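Local atomic coordinates of carbohydrate kinase, FGGY (Rhodospirillum rubrum, PDB entry 3IFR), a protein that probably phosphorylates D-xylulose as a xylulose kinase of the FGGY carbohydrate kinase family. Residues A336-E350 with V477-Y489. Sequence-based numbering, arbitrary orientation.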
loop_
_atom_site.group_PDB
_atom_site.type_symbol
_atom_site.label_atom_id
_atom_site.label_comp_id
_atom_site.label_asym_id
_atom_site.label_seq_id
_atom_site.Cartn_x
_atom_site.Cartn_y
_atom_site.Cartn_z
ATOM N N ALA A 336 -11.044 3.253 -29.531
ATOM C CA ALA A 336 -10.385 4.073 -28.531
ATOM C C ALA A 336 -11.085 5.417 -28.391
ATOM O O ALA A 336 -11.329 6.067 -29.385
ATOM C CB ALA A 336 -8.928 4.299 -28.941
ATOM N N GLY A 337 -11.381 5.846 -27.156
ATOM C CA GLY A 337 -12.070 7.105 -26.931
ATOM C C GLY A 337 -13.577 6.916 -26.844
ATOM O O GLY A 337 -14.310 7.831 -26.468
ATOM N N ALA A 338 -14.040 5.721 -27.199
ATOM C CA ALA A 338 -15.461 5.357 -27.089
ATOM C C ALA A 338 -16.444 6.315 -27.741
ATOM O O ALA A 338 -17.545 6.475 -27.276
ATOM C CB ALA A 338 -15.834 5.145 -25.648
ATOM N N ASP A 339 -16.052 6.949 -28.837
ATOM C CA ASP A 339 -17.003 7.734 -29.636
ATOM C C ASP A 339 -17.485 8.945 -28.865
ATOM O O ASP A 339 -18.677 9.247 -28.868
ATOM C CB ASP A 339 -18.201 6.863 -30.064
ATOM C CG ASP A 339 -17.888 5.984 -31.282
ATOM O OD1 ASP A 339 -17.662 6.543 -32.378
ATOM O OD2 ASP A 339 -17.874 4.742 -31.159
ATOM N N GLY A 340 -16.561 9.621 -28.184
ATOM C CA GLY A 340 -16.888 10.883 -27.540
ATOM C C GLY A 340 -17.382 10.784 -26.110
ATOM O O GLY A 340 -17.713 11.795 -25.496
ATOM N N LEU A 341 -17.429 9.573 -25.571
ATOM C CA LEU A 341 -17.728 9.367 -24.166
ATOM C C LEU A 341 -16.546 9.889 -23.364
ATOM O O LEU A 341 -15.394 9.693 -23.767
ATOM C CB LEU A 341 -17.914 7.881 -23.870
ATOM C CG LEU A 341 -19.333 7.336 -24.001
ATOM C CD1 LEU A 341 -19.472 5.963 -23.376
ATOM C CD2 LEU A 341 -20.222 8.278 -23.266
ATOM N N VAL A 342 -16.821 10.567 -22.250
ATOM C CA VAL A 342 -15.760 10.957 -21.335
ATOM C C VAL A 342 -16.231 10.666 -19.937
ATOM O O VAL A 342 -17.269 11.165 -19.539
ATOM C CB VAL A 342 -15.440 12.465 -21.422
ATOM C CG1 VAL A 342 -14.207 12.781 -20.601
ATOM C CG2 VAL A 342 -15.245 12.891 -22.855
ATOM N N CYS A 343 -15.465 9.886 -19.185
ATOM C CA CYS A 343 -15.820 9.546 -17.810
ATOM C C CYS A 343 -14.828 10.095 -16.743
ATOM O O CYS A 343 -13.607 9.996 -16.899
ATOM C CB CYS A 343 -15.993 8.027 -17.699
ATOM S SG CYS A 343 -15.926 7.309 -16.062
ATOM N N LEU A 344 -15.363 10.702 -15.682
ATOM C CA LEU A 344 -14.594 10.947 -14.481
ATOM C C LEU A 344 -14.890 9.836 -13.492
ATOM O O LEU A 344 -16.042 9.633 -13.112
ATOM C CB LEU A 344 -14.995 12.278 -13.867
ATOM C CG LEU A 344 -14.735 13.473 -14.763
ATOM C CD1 LEU A 344 -15.367 14.686 -14.143
ATOM C CD2 LEU A 344 -13.222 13.680 -14.972
ATOM N N PRO A 345 -13.850 9.129 -13.031
ATOM C CA PRO A 345 -14.057 7.915 -12.226
ATOM C C PRO A 345 -13.969 8.137 -10.727
ATOM O O PRO A 345 -13.406 7.280 -10.045
ATOM C CB PRO A 345 -12.873 7.036 -12.635
ATOM C CG PRO A 345 -11.822 8.032 -13.203
ATOM C CD PRO A 345 -12.421 9.397 -13.266
ATOM N N TYR A 346 -14.528 9.225 -10.210
ATOM C CA TYR A 346 -14.429 9.523 -8.778
ATOM C C TYR A 346 -15.684 9.172 -7.932
ATOM O O TYR A 346 -16.343 10.050 -7.340
ATOM C CB TYR A 346 -13.985 10.976 -8.599
ATOM C CG TYR A 346 -12.859 11.376 -9.551
ATOM C CD1 TYR A 346 -11.693 10.621 -9.638
ATOM C CD2 TYR A 346 -12.971 12.500 -10.360
ATOM C CE1 TYR A 346 -10.669 10.978 -10.499
ATOM C CE2 TYR A 346 -11.958 12.862 -11.236
ATOM C CZ TYR A 346 -10.809 12.098 -11.303
ATOM O OH TYR A 346 -9.795 12.464 -12.163
ATOM N N PHE A 347 -15.967 7.874 -7.840
ATOM C CA PHE A 347 -17.161 7.371 -7.168
ATOM C C PHE A 347 -17.149 7.455 -5.635
ATOM O O PHE A 347 -18.215 7.460 -4.990
ATOM C CB PHE A 347 -17.447 5.948 -7.645
ATOM C CG PHE A 347 -17.551 5.833 -9.145
ATOM C CD1 PHE A 347 -18.735 6.179 -9.802
ATOM C CD2 PHE A 347 -16.472 5.406 -9.893
ATOM C CE1 PHE A 347 -18.844 6.086 -11.177
ATOM C CE2 PHE A 347 -16.568 5.297 -11.266
ATOM C CZ PHE A 347 -17.754 5.646 -11.920
ATOM N N LEU A 348 -15.958 7.526 -5.047
ATOM C CA LEU A 348 -15.827 7.719 -3.599
ATOM C C LEU A 348 -15.206 9.075 -3.318
ATOM O O LEU A 348 -14.845 9.393 -2.187
ATOM C CB LEU A 348 -14.942 6.635 -2.981
ATOM C CG LEU A 348 -15.571 5.257 -2.787
ATOM C CD1 LEU A 348 -16.761 5.041 -3.725
ATOM C CD2 LEU A 348 -14.529 4.156 -2.962
ATOM N N GLY A 349 -15.102 9.884 -4.352
ATOM C CA GLY A 349 -14.189 11.005 -4.312
ATOM C C GLY A 349 -12.908 10.567 -5.016
ATOM O O GLY A 349 -12.852 9.476 -5.611
ATOM N N GLU A 350 -11.891 11.422 -4.942
ATOM C CA GLU A 350 -10.592 11.202 -5.556
ATOM C C GLU A 350 -9.555 11.346 -4.438
ATOM O O GLU A 350 -9.925 11.563 -3.294
ATOM C CB GLU A 350 -10.360 12.252 -6.653
ATOM C CG GLU A 350 -8.891 12.533 -6.987
ATOM C CD GLU A 350 -8.706 13.814 -7.798
ATOM O OE1 GLU A 350 -9.377 14.832 -7.473
ATOM O OE2 GLU A 350 -7.887 13.787 -8.756
ATOM N N VAL A 477 -5.297 10.077 -30.124
ATOM C CA VAL A 477 -6.585 9.986 -29.494
ATOM C C VAL A 477 -6.520 9.960 -27.964
ATOM O O VAL A 477 -7.216 10.666 -27.331
ATOM C CB VAL A 477 -7.379 8.826 -30.034
ATOM C CG1 VAL A 477 -6.604 7.616 -30.020
ATOM C CG2 VAL A 477 -8.538 8.623 -29.245
ATOM N N TYR A 478 -5.661 9.176 -27.366
ATOM C CA TYR A 478 -5.634 9.177 -25.906
ATOM C C TYR A 478 -5.103 10.495 -25.307
ATOM O O TYR A 478 -5.536 10.895 -24.222
ATOM C CB TYR A 478 -4.952 7.942 -25.321
ATOM C CG TYR A 478 -5.842 6.729 -25.379
ATOM C CD1 TYR A 478 -7.121 6.777 -24.863
ATOM C CD2 TYR A 478 -5.410 5.535 -25.948
ATOM C CE1 TYR A 478 -7.970 5.680 -24.923
ATOM C CE2 TYR A 478 -6.239 4.441 -25.996
ATOM C CZ TYR A 478 -7.522 4.521 -25.490
ATOM O OH TYR A 478 -8.364 3.427 -25.512
ATOM N N ASP A 479 -4.203 11.170 -26.031
ATOM C CA ASP A 479 -3.773 12.498 -25.653
ATOM C C ASP A 479 -4.945 13.480 -25.575
ATOM O O ASP A 479 -5.064 14.237 -24.581
ATOM C CB ASP A 479 -2.727 13.035 -26.623
ATOM C CG ASP A 479 -1.312 12.598 -26.261
ATOM O OD1 ASP A 479 -1.065 12.282 -25.078
ATOM O OD2 ASP A 479 -0.443 12.575 -27.151
ATOM N N ARG A 480 -5.775 13.490 -26.621
ATOM C CA ARG A 480 -6.968 14.322 -26.656
ATOM C C ARG A 480 -7.959 13.875 -25.592
ATOM O O ARG A 480 -8.605 14.709 -24.951
ATOM C CB ARG A 480 -7.653 14.266 -28.014
ATOM C CG ARG A 480 -6.947 15.062 -29.125
ATOM C CD ARG A 480 -7.735 15.069 -30.473
ATOM N NE ARG A 480 -7.163 14.165 -31.484
ATOM C CZ ARG A 480 -7.793 13.096 -31.974
ATOM N NH1 ARG A 480 -7.192 12.320 -32.875
ATOM N NH2 ARG A 480 -9.024 12.797 -31.559
ATOM N N LEU A 481 -8.091 12.565 -25.384
ATOM C CA LEU A 481 -8.997 12.103 -24.305
ATOM C C LEU A 481 -8.492 12.638 -22.996
ATOM O O LEU A 481 -9.275 13.192 -22.211
ATOM C CB LEU A 481 -9.151 10.590 -24.227
ATOM C CG LEU A 481 -10.338 10.137 -23.376
ATOM C CD1 LEU A 481 -11.600 10.753 -23.887
ATOM C CD2 LEU A 481 -10.450 8.613 -23.382
ATOM N N TYR A 482 -7.179 12.523 -22.792
ATOM C CA TYR A 482 -6.536 13.038 -21.576
ATOM C C TYR A 482 -6.830 14.518 -21.390
ATOM O O TYR A 482 -7.187 14.967 -20.293
ATOM C CB TYR A 482 -5.034 12.832 -21.612
ATOM C CG TYR A 482 -4.406 13.230 -20.323
ATOM C CD1 TYR A 482 -4.526 12.412 -19.209
ATOM C CD2 TYR A 482 -3.722 14.433 -20.186
ATOM C CE1 TYR A 482 -3.967 12.764 -17.987
ATOM C CE2 TYR A 482 -3.148 14.799 -18.969
ATOM C CZ TYR A 482 -3.267 13.956 -17.869
ATOM O OH TYR A 482 -2.717 14.273 -16.628
ATOM N N ARG A 483 -6.708 15.268 -22.474
ATOM C CA ARG A 483 -7.006 16.690 -22.441
ATOM C C ARG A 483 -8.495 16.860 -22.076
ATOM O O ARG A 483 -8.842 17.664 -21.194
ATOM C CB ARG A 483 -6.612 17.332 -23.775
ATOM C CG ARG A 483 -7.446 18.517 -24.250
ATOM C CD ARG A 483 -7.143 18.875 -25.745
ATOM N NE ARG A 483 -8.278 19.534 -26.413
ATOM C CZ ARG A 483 -9.315 18.897 -26.980
ATOM N NH1 ARG A 483 -9.381 17.562 -26.982
ATOM N NH2 ARG A 483 -10.299 19.594 -27.561
ATOM N N ASP A 484 -9.373 16.062 -22.687
ATOM C CA ASP A 484 -10.794 16.131 -22.316
ATOM C C ASP A 484 -11.091 15.817 -20.843
ATOM O O ASP A 484 -11.820 16.525 -20.199
ATOM C CB ASP A 484 -11.632 15.222 -23.194
ATOM C CG ASP A 484 -11.812 15.785 -24.567
ATOM O OD1 ASP A 484 -11.143 16.803 -24.878
ATOM O OD2 ASP A 484 -12.626 15.219 -25.325
ATOM N N PHE A 485 -10.544 14.721 -20.352
ATOM C CA PHE A 485 -10.715 14.266 -19.002
ATOM C C PHE A 485 -10.335 15.397 -18.037
ATOM O O PHE A 485 -11.081 15.745 -17.114
ATOM C CB PHE A 485 -9.788 13.056 -18.887
ATOM C CG PHE A 485 -9.518 12.587 -17.513
ATOM C CD1 PHE A 485 -10.334 11.637 -16.927
ATOM C CD2 PHE A 485 -8.373 12.999 -16.854
ATOM C CE1 PHE A 485 -10.058 11.169 -15.681
ATOM C CE2 PHE A 485 -8.081 12.528 -15.583
ATOM C CZ PHE A 485 -8.925 11.624 -14.985
ATOM N N SER A 486 -9.176 15.982 -18.271
ATOM C CA SER A 486 -8.676 17.095 -17.482
ATOM C C SER A 486 -9.590 18.304 -17.520
ATOM O O SER A 486 -9.818 18.921 -16.505
ATOM C CB SER A 486 -7.296 17.520 -17.995
ATOM O OG SER A 486 -6.318 16.741 -17.346
ATOM N N ALA A 487 -10.078 18.649 -18.700
ATOM C CA ALA A 487 -10.953 19.780 -18.863
ATOM C C ALA A 487 -12.363 19.477 -18.341
ATOM O O ALA A 487 -13.087 20.405 -17.925
ATOM C CB ALA A 487 -11.001 20.194 -20.327
ATOM N N LEU A 488 -12.762 18.207 -18.349
ATOM C CA LEU A 488 -14.054 17.837 -17.774
ATOM C C LEU A 488 -14.019 18.187 -16.278
ATOM O O LEU A 488 -14.850 18.939 -15.792
ATOM C CB LEU A 488 -14.388 16.365 -17.998
ATOM C CG LEU A 488 -15.782 15.942 -17.504
ATOM C CD1 LEU A 488 -16.885 16.966 -17.850
ATOM C CD2 LEU A 488 -16.125 14.555 -18.063
ATOM N N TYR A 489 -12.991 17.699 -15.588
ATOM C CA TYR A 489 -12.831 17.933 -14.162
ATOM C C TYR A 489 -12.674 19.389 -13.768
ATOM O O TYR A 489 -13.283 19.845 -12.798
ATOM C CB TYR A 489 -11.639 17.177 -13.634
ATOM C CG TYR A 489 -11.478 17.356 -12.176
ATOM C CD1 TYR A 489 -12.440 16.884 -11.301
ATOM C CD2 TYR A 489 -10.380 18.023 -11.658
ATOM C CE1 TYR A 489 -12.310 17.036 -9.943
ATOM C CE2 TYR A 489 -10.237 18.192 -10.294
ATOM C CZ TYR A 489 -11.205 17.691 -9.439
ATOM O OH TYR A 489 -11.080 17.860 -8.077
#
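The ring of Phe485 lies against Cys343, Pro345 and Tyr346 of the segment 336-350, its CD1 edge meeting the backbone O of Cys343 in the ring plane, 3.7 Å away. The next edge carbon, CE1, takes Pro345 CD at 3.8 Å, the two side chains crossing at about a right angle. At the far end Phe485 CZ comes to 3.1 Å from Tyr346 OH, a close approach oblique to both rings. The Tyr346 ring also turns its edge to the face of Tyr489 in an offset edge-to-face pair, centroids 5.8 Å apart and planes at 76°, while Pro345 CD covers part of one Tyr346 face. With CG trans to the backbone N (chi1 166°), the Phe485 ring is directed at Cys343 O and at the loop residues Pro345 and Tyr346 just after the strand; a serine in its place would probably open a gap between Cys343, Pro345 and Tyr346 and free the tyrosine ring to shift.

Leu344 and Val342 share Leu488: Leu344 CD1 lies 3.6 Å from Leu488 CG, and the Val342 and Leu488 side chains run past each other in opposite directions, Val342 CG1 3.6 Å from Leu488 CD2. Leu344 CD2 turns instead to the carbonyl O of Phe485 and to Tyr489 CB. Toward the helix start, Leu481 spreads its methyls, CD1 to Leu341 O and CD2 to Gly337 CA, and Ala336 CB rests 3.6 Å from Tyr478 OH. That hydroxyl is hydrogen-bonded to Glu381 of helix 372-397, whose carboxylate also accepts Gly337 N, so one acid ties both segments to a third element.

Strand 342-344, paired antiparallel with strand 362-364, crosses the helical segment 477-489, part of helix 475-496, at -51°. The largely apolar interface packs the last modelled helix against a peripheral two-stranded antiparallel sheet of the C-terminal, actin-like ATPase domain of an FGGY kinase.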